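Local atomic coordinates of glucanase (Clostridium thermocellum, PDB entry 5GXX), a protein that probably cuts internal beta-1,4 linkages of cellulose as an endoglucanase of glycoside hydrolase family 9, working within the cellulosome. Residues S64-G69 against L152-I157; L296-P301 against D404-E409; A465-R470 against M586-G591; I556-P559 against F564-P567. The protein carries 1 engineered substitution. All blocks are in the same frame, centred on the assembly; numbering follows the deposited sequence.

In the fold
Interactions 1 and 2 lie in the N-terminal family 9 catalytic domain, interactions 3 and 4 in the C-terminal beta-sandwich of the cellulose-binding type, so each module has buried contacts of its own. Interaction 1 is a buried helix-helix contact of the (alpha/alpha)6 barrel, between helices 58-75 and 142-158. Interaction 2, its centre about 26 Å away and later in the chain, links two surface loops, each leading into a helix. About 40 Å separates the centres of interactions 2 and 3. Interaction 3 bridges the two sheets of the sandwich; interaction 4, about 25 Å away between centres and beside a bound calcium, falls in sequence between its two segments. Strands 460-469 and 549-557, which carry one segment of each, are sheet neighbours.

Interaction 1: residues S64-G69 against L152-I157; sequences SAAMLG and LAVGSI
Val154 turns its isopropyl group straight at the helix segment 64-69, with its two methyls spread over successive parts of one face. CG1 rests against the backbone at Ala66, 3.6 Å from Ala66 O, with the methyl Ala66 CB a little further off at 4.3 Å from Val154 CG1. CG2 takes the other direction and touches the carbonyl group of Gly69, 3.6 Å from Gly69 C. A chi1 of 63° gives this spread, because it sets CG1 between the backbone N and the carbonyl carbon while CG2 runs anti to the N. The valine meets mainly main-chain atoms: O and CA of Ala66 under one methyl, C and O of Gly69 under the other. Gly69, which has no side chain, allows a close approach of the backbones: its CA is 5.3 Å from the CA of Gly155. Within segment 152-157, Ser156 OG donates to Ala153 O at 2.8 Å. Trp207 of helix 198-212 also touches Val154, whereas Met67 and Leu68 turn to helix 412-429, and Leu152 packs on helices 85-101 and 162-178. Such close packing through glycine, alanine and valine joins helices 58-75 and 142-158 in a buried helix-helix contact of the (alpha/alpha)6 barrel characteristic of family 9 glycoside hydrolases.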
loop_
_atom_site.group_PDB
_atom_site.type_symbol
_atom_site.label_atom_id
_atom_site.label_comp_id
_atom_site.label_asym_id
_atom_site.label_seq_id
_atom_site.Cartn_x
_atom_site.Cartn_y
_atom_site.Cartn_z
ATOM N N SER A 64 13.065 -39.375 -19.743
ATOM C CA SER A 64 13.661 -39.813 -18.474
ATOM C C SER A 64 13.186 -41.226 -18.145
ATOM O O SER A 64 13.984 -42.097 -17.800
ATOM C CB SER A 64 13.382 -38.855 -17.309
ATOM O OG SER A 64 13.901 -37.558 -17.554
ATOM N N ALA A 65 11.882 -41.457 -18.231
ATOM C CA ALA A 65 11.347 -42.804 -18.025
ATOM C C ALA A 65 11.944 -43.835 -18.984
ATOM O O ALA A 65 12.321 -44.930 -18.556
ATOM C CB ALA A 65 9.824 -42.780 -18.158
ATOM N N ALA A 66 12.063 -43.494 -20.268
ATOM C CA ALA A 66 12.682 -44.385 -21.249
ATOM C C ALA A 66 14.113 -44.754 -20.852
ATOM O O ALA A 66 14.525 -45.906 -20.941
ATOM C CB ALA A 66 12.655 -43.773 -22.646
ATOM N N MET A 67 14.872 -43.765 -20.389
ATOM C CA MET A 67 16.255 -44.022 -19.985
ATOM C C MET A 67 16.331 -44.849 -18.706
ATOM O O MET A 67 17.225 -45.691 -18.614
ATOM C CB MET A 67 16.968 -42.698 -19.763
ATOM C CG MET A 67 17.158 -41.861 -21.002
ATOM S SD MET A 67 18.028 -42.715 -22.308
ATOM C CE MET A 67 19.721 -42.761 -21.704
ATOM N N LEU A 68 15.412 -44.664 -17.760
ATOM C CA LEU A 68 15.330 -45.563 -16.603
ATOM C C LEU A 68 15.009 -46.992 -17.042
ATOM O O LEU A 68 15.580 -47.948 -16.502
ATOM C CB LEU A 68 14.315 -45.081 -15.566
ATOM C CG LEU A 68 14.633 -43.756 -14.865
ATOM C CD1 LEU A 68 13.726 -43.573 -13.643
ATOM C CD2 LEU A 68 16.100 -43.605 -14.439
ATOM N N GLY A 69 14.117 -47.114 -18.031
ATOM C CA GLY A 69 13.792 -48.412 -18.618
ATOM C C GLY A 69 15.020 -49.020 -19.265
ATOM O O GLY A 69 15.301 -50.212 -19.068
ATOM N N LEU A 152 7.090 -46.262 -22.888
ATOM C CA LEU A 152 6.189 -47.380 -22.627
ATOM C C LEU A 152 6.629 -48.690 -23.283
ATOM O O LEU A 152 6.407 -49.778 -22.736
ATOM C CB LEU A 152 4.754 -47.001 -23.009
ATOM C CG LEU A 152 4.132 -45.959 -22.072
ATOM C CD1 LEU A 152 2.957 -45.247 -22.739
ATOM C CD2 LEU A 152 3.710 -46.568 -20.731
ATOM N N ALA A 153 7.306 -48.598 -24.418
ATOM C CA ALA A 153 7.813 -49.799 -25.076
ATOM C C ALA A 153 8.902 -50.450 -24.230
ATOM O O ALA A 153 8.810 -51.617 -23.864
ATOM C CB ALA A 153 8.319 -49.480 -26.471
ATOM N N VAL A 154 9.956 -49.704 -23.913
ATOM C CA VAL A 154 10.954 -50.290 -23.025
ATOM C C VAL A 154 10.398 -50.678 -21.648
ATOM O O VAL A 154 10.731 -51.742 -21.118
ATOM C CB VAL A 154 12.231 -49.427 -22.937
ATOM C CG1 VAL A 154 11.953 -48.029 -22.343
ATOM C CG2 VAL A 154 13.307 -50.172 -22.171
ATOM N N GLY A 155 9.521 -49.855 -21.074
ATOM C CA GLY A 155 8.903 -50.190 -19.793
ATOM C C GLY A 155 8.159 -51.514 -19.812
ATOM O O GLY A 155 8.211 -52.282 -18.847
ATOM N N SER A 156 7.475 -51.760 -20.927
ATOM C CA SER A 156 6.704 -52.996 -21.098
ATOM C C SER A 156 7.619 -54.219 -21.061
ATOM O O SER A 156 7.219 -55.264 -20.555
ATOM C CB SER A 156 5.889 -52.951 -22.394
ATOM O OG SER A 156 6.633 -53.337 -23.544
ATOM N N ILE A 157 8.844 -54.092 -21.564
ATOM C CA ILE A 157 9.809 -55.194 -21.488
ATOM C C ILE A 157 10.292 -55.390 -20.050
ATOM O O ILE A 157 10.180 -56.472 -19.468
ATOM C CB ILE A 157 11.064 -54.940 -22.357
ATOM C CG1 ILE A 157 10.658 -54.654 -23.803
ATOM C CG2 ILE A 157 12.096 -56.072 -22.239
ATOM C CD1 ILE A 157 11.821 -54.251 -24.706
#

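Interaction 2: residues L296-P301 against D404-E409; sequences LDTWGP and DYVKNE
Apolar contact between the two loops is carried by Val406, which faces segment 296-301 and sets both methyls against Trp299. CG1 and CG2 each lie 4.0 Å from Trp299 CD1, so the pyrrole side of the indole meets the fork of the valine obliquely. CG1, anti to the backbone N at chi1 178°, also touches Thr298 O at 3.4 Å and the methyl CG2 of Thr298. Thr298 CB in turn lies over one face of the indole of its neighbour Trp299, toward the rim.

Water supplies the polar link. Two water positions each accept from Gly300 N and donate to Val406 O, but water 1 O and water 2 O lie 2.4 Å apart and are probably alternatives. The loops belong to the family 9 (alpha/alpha)6 barrel: Gly300, with positive phi, is the N-cap residue of helix 301-318, while segment 404-409 precedes helix 412-429 and ends at Glu409, whose OE2 hydrogen-bonds a Tris molecule, probably from the crystallisation liquor.

Hydrogen bonds inside segment 404-409 hold the backbone that carries Val406. Asp404 OD1 forms an Asx turn with Val406 N, on its anti side and 18° out of the carboxylate plane, and accepts a straighter bond from Lys407 N (2.9 Å, 167°), arriving from above that plane. Asn408 N adds a bond to Asp404 O, and a type I turn runs from Val406 to Glu409.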
loop_
_atom_site.group_PDB
_atom_site.type_symbol
_atom_site.label_atom_id
_atom_site.label_comp_id
_atom_site.label_asym_id
_atom_site.label_seq_id
_atom_site.Cartn_x
_atom_site.Cartn_y
_atom_site.Cartn_z
ATOM N N LEU A 296 29.537 -30.025 -23.271
ATOM C CA LEU A 296 28.853 -29.834 -24.543
ATOM C C LEU A 296 28.273 -28.442 -24.737
ATOM O O LEU A 296 28.297 -27.926 -25.863
ATOM C CB LEU A 296 27.769 -30.904 -24.771
ATOM C CG LEU A 296 26.977 -30.849 -26.091
ATOM C CD1 LEU A 296 27.928 -31.239 -27.225
ATOM C CD2 LEU A 296 25.771 -31.765 -25.974
ATOM N N ASP A 297 27.758 -27.864 -23.653
ATOM C CA ASP A 297 27.023 -26.616 -23.751
ATOM C C ASP A 297 27.008 -25.992 -22.372
ATOM O O ASP A 297 27.314 -26.659 -21.391
ATOM C CB ASP A 297 25.594 -26.926 -24.219
ATOM C CG ASP A 297 24.854 -25.710 -24.782
ATOM O OD1 ASP A 297 25.461 -24.822 -25.408
ATOM O OD2 ASP A 297 23.628 -25.630 -24.590
ATOM N N THR A 298 26.602 -24.727 -22.316
ATOM C CA THR A 298 26.463 -23.976 -21.070
ATOM C C THR A 298 25.480 -24.651 -20.111
ATOM O O THR A 298 25.731 -24.666 -18.910
ATOM C CB THR A 298 25.927 -22.569 -21.415
ATOM O OG1 THR A 298 26.867 -21.930 -22.286
ATOM C CG2 THR A 298 25.700 -21.710 -20.190
ATOM N N TRP A 299 24.409 -25.232 -20.646
ATOM C CA TRP A 299 23.312 -25.774 -19.843
ATOM C C TRP A 299 23.462 -27.276 -19.666
ATOM O O TRP A 299 23.602 -28.017 -20.639
ATOM C CB TRP A 299 21.963 -25.413 -20.478
ATOM C CG TRP A 299 21.836 -23.925 -20.658
ATOM C CD1 TRP A 299 21.398 -23.019 -19.740
ATOM C CD2 TRP A 299 22.197 -23.173 -21.823
ATOM N NE1 TRP A 299 21.458 -21.744 -20.263
ATOM C CE2 TRP A 299 21.951 -21.812 -21.539
ATOM C CE3 TRP A 299 22.719 -23.518 -23.077
ATOM C CZ2 TRP A 299 22.196 -20.795 -22.469
ATOM C CZ3 TRP A 299 22.958 -22.504 -24.012
ATOM C CH2 TRP A 299 22.691 -21.158 -23.699
ATOM N N GLY A 300 23.447 -27.716 -18.407
ATOM C CA GLY A 300 23.500 -29.143 -18.089
ATOM C C GLY A 300 24.648 -29.945 -18.678
ATOM O O GLY A 300 24.444 -31.035 -19.190
ATOM N N PRO A 301 25.892 -29.466 -18.562
ATOM C CA PRO A 301 27.010 -30.260 -19.071
ATOM C C PRO A 301 27.137 -31.625 -18.393
ATOM O O PRO A 301 27.421 -32.609 -19.088
ATOM C CB PRO A 301 28.226 -29.367 -18.808
ATOM C CG PRO A 301 27.809 -28.510 -17.656
ATOM C CD PRO A 301 26.351 -28.220 -17.930
ATOM N N ASP A 404 22.091 -19.442 -9.058
ATOM C CA ASP A 404 22.674 -19.898 -10.316
ATOM C C ASP A 404 21.782 -20.987 -10.903
ATOM O O ASP A 404 21.983 -22.177 -10.648
ATOM C CB ASP A 404 24.112 -20.387 -10.140
ATOM C CG ASP A 404 24.821 -20.581 -11.469
ATOM O OD1 ASP A 404 24.119 -20.759 -12.486
ATOM O OD2 ASP A 404 26.067 -20.567 -11.494
ATOM N N TYR A 405 20.777 -20.564 -11.656
ATOM C CA TYR A 405 19.786 -21.463 -12.251
ATOM C C TYR A 405 20.351 -22.279 -13.420
ATOM O O TYR A 405 19.647 -23.127 -13.990
ATOM C CB TYR A 405 18.517 -20.693 -12.669
ATOM C CG TYR A 405 18.813 -19.591 -13.659
ATOM C CD1 TYR A 405 18.923 -19.859 -15.023
ATOM C CD2 TYR A 405 19.033 -18.286 -13.217
ATOM C CE1 TYR A 405 19.216 -18.847 -15.929
ATOM C CE2 TYR A 405 19.327 -17.270 -14.111
ATOM C CZ TYR A 405 19.426 -17.560 -15.460
ATOM O OH TYR A 405 19.733 -16.538 -16.332
ATOM N N VAL A 406 21.596 -21.995 -13.801
ATOM C CA VAL A 406 22.301 -22.828 -14.786
ATOM C C VAL A 406 23.099 -23.932 -14.064
ATOM O O VAL A 406 22.769 -25.117 -14.159
ATOM C CB VAL A 406 23.190 -21.957 -15.708
ATOM C CG1 VAL A 406 23.957 -22.841 -16.692
ATOM C CG2 VAL A 406 22.324 -20.939 -16.440
ATOM N N LYS A 407 24.092 -23.539 -13.275
ATOM C CA LYS A 407 24.995 -24.518 -12.678
ATOM C C LYS A 407 24.313 -25.370 -11.616
ATOM O O LYS A 407 24.720 -26.510 -11.394
ATOM C CB LYS A 407 26.262 -23.863 -12.130
ATOM C CG LYS A 407 27.044 -23.132 -13.215
ATOM C CD LYS A 407 28.410 -22.750 -12.747
ATOM C CE LYS A 407 29.122 -22.041 -13.890
ATOM N NZ LYS A 407 30.433 -21.446 -13.501
ATOM N N ASN A 408 23.312 -24.806 -10.953
ATOM C CA ASN A 408 22.639 -25.539 -9.878
ATOM C C ASN A 408 21.245 -26.050 -10.253
ATOM O O ASN A 408 20.447 -26.428 -9.371
ATOM C CB ASN A 408 22.631 -24.771 -8.559
ATOM C CG ASN A 408 23.731 -25.246 -7.616
ATOM O OD1 ASN A 408 24.543 -26.109 -7.953
ATOM N ND2 ASN A 408 23.757 -24.681 -6.428
ATOM N N GLU A 409 20.943 -26.040 -11.549
ATOM C CA GLU A 409 19.751 -26.702 -12.080
ATOM C C GLU A 409 19.771 -28.192 -11.741
ATOM O O GLU A 409 20.845 -28.798 -11.663
ATOM C CB GLU A 409 19.611 -26.483 -13.600
ATOM C CG GLU A 409 18.352 -27.070 -14.250
ATOM C CD GLU A 409 17.044 -26.533 -13.713
ATOM O OE1 GLU A 409 16.852 -26.396 -12.483
ATOM O OE2 GLU A 409 16.144 -26.261 -14.533
HETATM O O HOH W 1 21.962 -26.190 -16.482
HETATM O O HOH W 2 24.335 -26.330 -16.118
#

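Interaction 3: residues A465-R470 against M586-G591; sequences ALLNNR and MPVFDG
Leu467 lays its CD1 methyl across the fork of Val588, 3.7 Å from Val588 CG2 and 3.9 Å from Val588 CG1. With CG anti to the backbone N (chi1 178°), the leucine side chain extends to the other strand and crosses the valine at a slant. Two residues earlier, Ala465 CB meets the terminal methyl CE of Met586 at 4.1 Å; the methionine is bent at chi3 (56°), and only this last carbon touches the alanine. All four side chains are buried, and the contact is purely apolar.

On the other face of strand 460-469, Asn468 OD1 is gripped side-on by Arg470, with NE at 2.8 Å and NH2 at 2.9 Å from Asn468 OD1. Both nitrogens come from one face of the amide, and OD1 lies in the guanidinium plane. Glu450 ties this pair in by a salt bridge to Arg470 NH2 and a hydrogen bond to Asn468 ND2.

Strand 460-469 is flanked in its sheet by strands 447-456 and 549-557, while strand 588-590 lies between 481-488 and 593-596 in the second sheet. Separated by 8.2 Å between Leu467 CA and Val588 CA, the two strands face each other across the interior of the beta-sandwich, with Tyr483 of strand 481-488 touching both Ala465 and Met586.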
loop_
_atom_site.group_PDB
_atom_site.type_symbol
_atom_site.label_atom_id
_atom_site.label_comp_id
_atom_site.label_asym_id
_atom_site.label_seq_id
_atom_site.Cartn_x
_atom_site.Cartn_y
_atom_site.Cartn_z
ATOM N N ALA A 465 -0.083 -9.885 17.022
ATOM C CA ALA A 465 0.197 -11.319 16.901
ATOM C C ALA A 465 0.112 -11.804 15.453
ATOM O O ALA A 465 -0.842 -11.511 14.741
ATOM C CB ALA A 465 -0.761 -12.099 17.784
ATOM N N LEU A 466 1.128 -12.563 15.045
ATOM C CA LEU A 466 1.193 -13.117 13.699
ATOM C C LEU A 466 1.161 -14.634 13.810
ATOM O O LEU A 466 2.102 -15.233 14.321
ATOM C CB LEU A 466 2.501 -12.696 13.023
ATOM C CG LEU A 466 2.408 -11.423 12.176
ATOM C CD1 LEU A 466 2.118 -10.178 13.017
ATOM C CD2 LEU A 466 3.729 -11.280 11.406
ATOM N N LEU A 467 0.066 -15.237 13.357
ATOM C CA LEU A 467 -0.021 -16.705 13.330
ATOM C C LEU A 467 0.612 -17.188 12.024
ATOM O O LEU A 467 0.138 -16.867 10.929
ATOM C CB LEU A 467 -1.468 -17.179 13.447
ATOM C CG LEU A 467 -1.634 -18.708 13.376
ATOM C CD1 LEU A 467 -0.864 -19.443 14.471
ATOM C CD2 LEU A 467 -3.107 -19.100 13.399
ATOM N N ASN A 468 1.696 -17.943 12.166
ATOM C CA ASN A 468 2.563 -18.362 11.063
ATOM C C ASN A 468 2.275 -19.783 10.566
ATOM O O ASN A 468 2.111 -20.703 11.359
ATOM C CB ASN A 468 4.035 -18.330 11.501
ATOM C CG ASN A 468 4.636 -16.938 11.495
ATOM O OD1 ASN A 468 5.511 -16.636 10.684
ATOM N ND2 ASN A 468 4.219 -16.096 12.438
ATOM N N ASN A 469 2.275 -19.947 9.247
ATOM C CA ASN A 469 2.441 -21.257 8.608
ATOM C C ASN A 469 3.698 -21.263 7.750
ATOM O O ASN A 469 3.679 -20.825 6.592
ATOM C CB ASN A 469 1.224 -21.606 7.743
ATOM C CG ASN A 469 1.347 -22.967 7.056
ATOM O OD1 ASN A 469 2.391 -23.619 7.123
ATOM N ND2 ASN A 469 0.295 -23.380 6.357
ATOM N N ARG A 470 4.772 -21.776 8.341
ATOM C CA ARG A 470 6.038 -21.994 7.640
ATOM C C ARG A 470 6.301 -23.493 7.556
ATOM O O ARG A 470 7.440 -23.965 7.682
ATOM C CB ARG A 470 7.191 -21.250 8.303
ATOM C CG ARG A 470 6.905 -19.777 8.603
ATOM C CD ARG A 470 8.170 -19.096 9.086
ATOM N NE ARG A 470 7.840 -17.791 9.656
ATOM C CZ ARG A 470 8.710 -16.945 10.202
ATOM N NH1 ARG A 470 10.012 -17.213 10.220
ATOM N NH2 ARG A 470 8.264 -15.796 10.701
ATOM N N MET A 586 1.904 -18.556 23.587
ATOM C CA MET A 586 0.620 -18.418 22.900
ATOM C C MET A 586 0.448 -19.652 22.010
ATOM O O MET A 586 0.678 -19.615 20.800
ATOM C CB MET A 586 0.531 -17.104 22.115
ATOM C CG MET A 586 0.649 -15.847 22.997
ATOM S SD MET A 586 0.678 -14.258 22.122
ATOM C CE MET A 586 -0.849 -14.371 21.189
ATOM N N PRO A 587 0.054 -20.772 22.636
ATOM C CA PRO A 587 0.062 -22.046 21.914
ATOM C C PRO A 587 -0.911 -22.080 20.741
ATOM O O PRO A 587 -1.970 -21.450 20.773
ATOM C CB PRO A 587 -0.323 -23.062 22.995
ATOM C CG PRO A 587 -1.139 -22.266 23.976
ATOM C CD PRO A 587 -0.447 -20.933 24.014
ATOM N N VAL A 588 -0.516 -22.820 19.709
ATOM C CA VAL A 588 -1.298 -22.987 18.492
ATOM C C VAL A 588 -1.936 -24.366 18.506
ATOM O O VAL A 588 -1.300 -25.340 18.939
ATOM C CB VAL A 588 -0.382 -22.852 17.267
ATOM C CG1 VAL A 588 -1.170 -23.079 15.977
ATOM C CG2 VAL A 588 0.328 -21.483 17.257
ATOM N N PHE A 589 -3.172 -24.419 18.017
ATOM C CA PHE A 589 -4.009 -25.624 17.946
ATOM C C PHE A 589 -4.537 -25.877 16.528
ATOM O O PHE A 589 -4.874 -24.950 15.784
ATOM C CB PHE A 589 -5.192 -25.517 18.929
ATOM C CG PHE A 589 -4.783 -25.316 20.361
ATOM C CD1 PHE A 589 -4.434 -24.058 20.841
ATOM C CD2 PHE A 589 -4.782 -26.397 21.236
ATOM C CE1 PHE A 589 -4.046 -23.890 22.165
ATOM C CE2 PHE A 589 -4.411 -26.233 22.563
ATOM C CZ PHE A 589 -4.044 -24.984 23.030
ATOM N N ASP A 590 -4.570 -27.156 16.154
ATOM C CA ASP A 590 -5.279 -27.630 14.980
ATOM C C ASP A 590 -6.475 -28.358 15.565
ATOM O O ASP A 590 -6.298 -29.402 16.200
ATOM C CB ASP A 590 -4.370 -28.617 14.240
ATOM C CG ASP A 590 -5.034 -29.253 13.025
ATOM O OD1 ASP A 590 -6.255 -29.091 12.806
ATOM O OD2 ASP A 590 -4.305 -29.922 12.259
ATOM N N GLY A 591 -7.667 -27.794 15.397
ATOM C CA GLY A 591 -8.841 -28.249 16.143
ATOM C C GLY A 591 -8.525 -28.195 17.629
ATOM O O GLY A 591 -8.038 -27.173 18.124
#

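Interaction 4: residues I556-P559 against F564-P567; sequences IAAP and FWDP. With CA (calcium ion), chain D.
Trp565 leans from its CB over the strand end at 556-559, with the indole directed there by CG anti to the backbone N (chi1 -174°). Moving outward along the six-membered ring, CE3 passes Ala558 CB at 4.3 Å, and CZ2 comes 3.9 Å from Ile556 O, which lies over one face of the indole, toward the rim. CH2, the far corner, meets Ile556 CG2 at 3.7 Å, the methyl arriving obliquely. On the other branch, NE1 turns out of the contact to bond with Thr461 OG1.

The indole also lies beside a calcium site in the beta-sandwich domain. Water 3 sits 3.3 Å above the plane, again toward the rim, on the face opposite Ile556 O and is a ligand of the ion at 2.4 Å. The next residue, Asp566, binds the same calcium through its main-chain O at 2.3 Å, and Asp488, Glu491, Asn569 and Asp570 complete the site.

Phe564 reaches Ala558 from another direction. A chi1 of 62° sets CG between the backbone N and the carbonyl carbon, and the ring brings CZ to 3.6 Å and CE1 to 3.8 Å from Ala558 CB, the methyl arriving obliquely. Val492 of helix 490-494 touches both aromatic side chains.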
loop_
_atom_site.group_PDB
_atom_site.type_symbol
_atom_site.label_atom_id
_atom_site.label_comp_id
_atom_site.label_asym_id
_atom_site.label_seq_id
_atom_site.Cartn_x
_atom_site.Cartn_y
_atom_site.Cartn_z
ATOM N N ILE A 556 -6.918 -6.023 25.373
ATOM C CA ILE A 556 -7.683 -6.509 26.519
ATOM C C ILE A 556 -7.564 -5.415 27.578
ATOM O O ILE A 556 -6.463 -5.085 28.004
ATOM C CB ILE A 556 -7.122 -7.864 26.995
ATOM C CG1 ILE A 556 -7.109 -8.870 25.837
ATOM C CG2 ILE A 556 -7.918 -8.395 28.191
ATOM C CD1 ILE A 556 -6.107 -10.012 25.996
ATOM N N ALA A 557 -8.691 -4.818 27.959
ATOM C CA ALA A 557 -8.665 -3.560 28.717
ATOM C C ALA A 557 -9.588 -3.586 29.928
ATOM O O ALA A 557 -10.752 -3.962 29.826
ATOM C CB ALA A 557 -9.037 -2.381 27.821
ATOM N N ALA A 558 -9.040 -3.199 31.072
ATOM C CA ALA A 558 -9.836 -2.796 32.227
ATOM C C ALA A 558 -10.344 -1.379 31.963
ATOM O O ALA A 558 -9.857 -0.712 31.049
ATOM C CB ALA A 558 -8.973 -2.819 33.457
ATOM N N PRO A 559 -11.333 -0.914 32.747
ATOM C CA PRO A 559 -11.900 0.409 32.492
ATOM C C PRO A 559 -10.864 1.526 32.529
ATOM O O PRO A 559 -9.926 1.471 33.327
ATOM C CB PRO A 559 -12.939 0.555 33.611
ATOM C CG PRO A 559 -13.362 -0.850 33.879
ATOM C CD PRO A 559 -12.101 -1.650 33.768
ATOM N N PHE A 564 -5.247 -1.111 38.337
ATOM C CA PHE A 564 -4.935 -2.463 38.798
ATOM C C PHE A 564 -4.345 -3.412 37.757
ATOM O O PHE A 564 -3.671 -4.367 38.141
ATOM C CB PHE A 564 -6.145 -3.132 39.464
ATOM C CG PHE A 564 -7.328 -3.316 38.556
ATOM C CD1 PHE A 564 -7.365 -4.354 37.630
ATOM C CD2 PHE A 564 -8.410 -2.454 38.626
ATOM C CE1 PHE A 564 -8.460 -4.520 36.803
ATOM C CE2 PHE A 564 -9.517 -2.617 37.816
ATOM C CZ PHE A 564 -9.541 -3.656 36.894
ATOM N N TRP A 565 -4.597 -3.168 36.473
ATOM C CA TRP A 565 -4.240 -4.133 35.422
ATOM C C TRP A 565 -2.772 -4.522 35.532
ATOM O O TRP A 565 -1.904 -3.654 35.560
ATOM C CB TRP A 565 -4.541 -3.538 34.044
ATOM C CG TRP A 565 -4.342 -4.509 32.906
ATOM C CD1 TRP A 565 -3.353 -4.478 31.969
ATOM C CD2 TRP A 565 -5.170 -5.633 32.592
ATOM N NE1 TRP A 565 -3.505 -5.529 31.091
ATOM C CE2 TRP A 565 -4.611 -6.255 31.453
ATOM C CE3 TRP A 565 -6.316 -6.193 33.176
ATOM C CZ2 TRP A 565 -5.163 -7.407 30.880
ATOM C CZ3 TRP A 565 -6.873 -7.327 32.600
ATOM C CH2 TRP A 565 -6.290 -7.926 31.463
ATOM N N ASP A 566 -2.496 -5.823 35.596
ATOM C CA ASP A 566 -1.118 -6.293 35.745
ATOM C C ASP A 566 -0.811 -7.413 34.748
ATOM O O ASP A 566 -1.149 -8.569 34.993
ATOM C CB ASP A 566 -0.858 -6.741 37.189
ATOM C CG ASP A 566 0.585 -7.164 37.428
ATOM O OD1 ASP A 566 1.465 -6.869 36.593
ATOM O OD2 ASP A 566 0.837 -7.802 38.470
ATOM N N PRO A 567 -0.190 -7.068 33.608
ATOM C CA PRO A 567 0.132 -8.106 32.626
ATOM C C PRO A 567 1.315 -8.979 33.045
ATOM O O PRO A 567 1.483 -10.064 32.483
ATOM C CB PRO A 567 0.497 -7.299 31.380
ATOM C CG PRO A 567 1.070 -6.014 31.933
ATOM C CD PRO A 567 0.214 -5.727 33.142
HETATM CA CA CA D . -2.787 -10.180 35.312
HETATM O O HOH W 3 -3.961 -9.288 33.442
#